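Local coordinates for protein putative phophotriesterase (Proteus mirabilis, PDB 3RHG) that probably hydrolyses ester bonds as a zinc-dependent member of the phosphotriesterase family, with two divalent metal ions bound in each subunit, at residues N314-L317 / S318-Q322. Numbering follows the deposited sequence.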
ATOM      1  N   ASN A 314     -17.151   1.466  -0.098  1.00 27.19           N
ATOM      2  CA  ASN A 314     -17.071   1.081  -1.472  1.00 26.17           C
ATOM      3  C   ASN A 314     -16.166  -0.113  -1.765  1.00 25.76           C
ATOM      4  O   ASN A 314     -16.579  -1.000  -2.421  1.00 32.16           O
ATOM      5  CB  ASN A 314     -16.636   2.285  -2.290  1.00 24.38           C
ATOM      6  CG  ASN A 314     -17.294   2.354  -3.624  1.00 26.76           C
ATOM      7  OD1 ASN A 314     -18.225   1.639  -3.909  1.00 31.38           O
ATOM      8  ND2 ASN A 314     -16.799   3.213  -4.451  1.00 27.16           N
ATOM      9  N   VAL A 315     -14.948  -0.123  -1.260  1.00 23.82           N
ATOM     10  CA  VAL A 315     -14.018  -1.201  -1.533  1.00 24.12           C
ATOM     11  C   VAL A 315     -13.956  -2.280  -0.470  1.00 22.42           C
ATOM     12  O   VAL A 315     -14.069  -3.438  -0.762  1.00 24.96           O
ATOM     13  CB  VAL A 315     -12.614  -0.657  -1.736  1.00 26.90           C
ATOM     14  CG1 VAL A 315     -11.621  -1.768  -1.898  1.00 23.78           C
ATOM     15  CG2 VAL A 315     -12.613   0.260  -2.925  1.00 30.06           C
ATOM     16  N   PHE A 316     -13.826  -1.884   0.778  1.00 19.92           N
ATOM     17  CA  PHE A 316     -13.724  -2.900   1.836  1.00 18.75           C
ATOM     18  C   PHE A 316     -14.963  -3.829   1.873  1.00 20.67           C
ATOM     19  O   PHE A 316     -14.815  -5.055   1.985  1.00 22.11           O
ATOM     20  CB  PHE A 316     -13.487  -2.259   3.204  1.00 20.93           C
ATOM     21  CG  PHE A 316     -13.137  -3.252   4.271  1.00 18.41           C
ATOM     22  CD1 PHE A 316     -11.843  -3.756   4.356  1.00 21.28           C
ATOM     23  CD2 PHE A 316     -14.096  -3.675   5.198  1.00 20.77           C
ATOM     24  CE1 PHE A 316     -11.490  -4.688   5.339  1.00 20.56           C
ATOM     25  CE2 PHE A 316     -13.764  -4.612   6.203  1.00 18.40           C
ATOM     26  CZ  PHE A 316     -12.431  -5.107   6.278  1.00 20.12           C
ATOM     27  N   LEU A 317     -16.167  -3.260   1.779  1.00 22.16           N
ATOM     28  CA  LEU A 317     -17.379  -4.092   1.798  1.00 21.86           C
ATOM     29  C   LEU A 317     -17.439  -5.028   0.586  1.00 22.76           C
ATOM     30  O   LEU A 317     -17.947  -6.153   0.703  1.00 25.05           O
ATOM     31  CB  LEU A 317     -18.656  -3.236   1.902  1.00 22.83           C
ATOM     32  CG  LEU A 317     -18.765  -2.404   3.196  1.00 19.04           C
ATOM     33  CD1 LEU A 317     -20.150  -1.742   3.307  1.00 23.10           C
ATOM     34  CD2 LEU A 317     -18.494  -3.246   4.427  1.00 25.06           C
ATOM     35  N   SER A 318     -16.931  -4.579  -0.571  1.00 23.43           N
ATOM     36  CA  SER A 318     -16.856  -5.437  -1.777  1.00 25.02           C
ATOM     37  C   SER A 318     -15.876  -6.578  -1.572  1.00 23.78           C
ATOM     38  O   SER A 318     -16.125  -7.720  -1.991  1.00 26.20           O
ATOM     39  CB  SER A 318     -16.411  -4.636  -3.010  1.00 27.66           C
ATOM     40  OG  SER A 318     -17.448  -3.800  -3.450  1.00 33.07           O
ATOM     41  N   LEU A 319     -14.741  -6.266  -0.951  1.00 21.32           N
ATOM     42  CA  LEU A 319     -13.770  -7.290  -0.644  1.00 21.70           C
ATOM     43  C   LEU A 319     -14.334  -8.347   0.308  1.00 20.72           C
ATOM     44  O   LEU A 319     -14.052  -9.537   0.143  1.00 24.51           O
ATOM     45  CB  LEU A 319     -12.486  -6.662  -0.085  1.00 20.49           C
ATOM     46  CG  LEU A 319     -11.681  -5.820  -1.090  1.00 22.41           C
ATOM     47  CD1 LEU A 319     -10.414  -5.210  -0.417  1.00 24.00           C
ATOM     48  CD2 LEU A 319     -11.326  -6.636  -2.340  1.00 26.56           C
ATOM     49  N   LEU A 320     -15.116  -7.925   1.305  1.00 21.38           N
ATOM     50  CA  LEU A 320     -15.772  -8.901   2.194  1.00 21.33           C
ATOM     51  C   LEU A 320     -16.735  -9.802   1.441  1.00 21.16           C
ATOM     52  O   LEU A 320     -16.833 -10.994   1.740  1.00 25.68           O
ATOM     53  CB  LEU A 320     -16.509  -8.215   3.351  1.00 21.87           C
ATOM     54  CG  LEU A 320     -15.678  -7.533   4.428  1.00 21.22           C
ATOM     55  CD1 LEU A 320     -16.611  -6.778   5.419  1.00 24.71           C
ATOM     56  CD2 LEU A 320     -14.788  -8.569   5.147  1.00 24.91           C
ATOM     57  N   ALA A 321     -17.460  -9.229   0.484  1.00 22.78           N
ATOM     58  CA  ALA A 321     -18.393 -10.001  -0.326  1.00 26.06           C
ATOM     59  C   ALA A 321     -17.648 -11.067  -1.137  1.00 28.56           C
ATOM     60  O   ALA A 321     -18.079 -12.222  -1.211  1.00 30.31           O
ATOM     61  CB  ALA A 321     -19.164  -9.077  -1.234  1.00 28.44           C
ATOM     62  N   GLN A 322     -16.523 -10.683  -1.739  1.00 25.90           N
ATOM     63  CA  GLN A 322     -15.712 -11.624  -2.515  1.00 26.97           C
ATOM     64  C   GLN A 322     -15.162 -12.732  -1.618  1.00 27.15           C
ATOM     65  O   GLN A 322     -15.015 -13.892  -2.051  1.00 28.96           O
ATOM     66  CB  GLN A 322     -14.585 -10.890  -3.249  1.00 26.70           C
ATOM     67  CG  GLN A 322     -13.714 -11.786  -4.093  1.00 30.77           C
ATOM     68  CD  GLN A 322     -14.479 -12.433  -5.254  1.00 36.04           C
ATOM     69  OE1 GLN A 322     -15.437 -11.859  -5.779  1.00 38.58           O
ATOM     70  NE2 GLN A 322     -14.052 -13.630  -5.658  1.00 39.95           N
TER
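Leu320 and Phe316 meet one turn apart on the buried side of helix 311-322, where Leu320 CD1 lies 3.7 Å from Phe316 CE2 and approaches the ring obliquely. Phe316 carries CG anti to its own N (chi1 -170°), which turns the ring toward the following turn, where the isobutyl group of Leu320 reaches back to meet it. Leu320 CD1 also lies 4.1 Å from Leu317 CD2. A second apolar pair runs side by side, Val315 CG1 being 3.9 Å from Leu319 CD1. Beneath these pairs the backbone bonds are those of an alpha-helix: Leu319 N donates to Val315 O at 2.9 Å, nearly straight at 163°, and Leu320 N to Phe316 O at 3.0 Å. The helix follows the eighth strand of the (beta/alpha)8 barrel typical of amidohydrolases; Phe316 and Leu317 touch Leu291 of that strand, while Phe316 and Leu319 pack on Val274 of helix 270-282 and Leu320 on Ile330 of helix 327-333. Packing is looser toward solvent: Asn314 and Ser318 are partly exposed, with Ser318 OG 3.1 Å from Asn314 O and Phe41 of the second subunit packing on both, whereas the exposed Ala321 offers just a methyl, its CB 3.7 Å from Leu317 O.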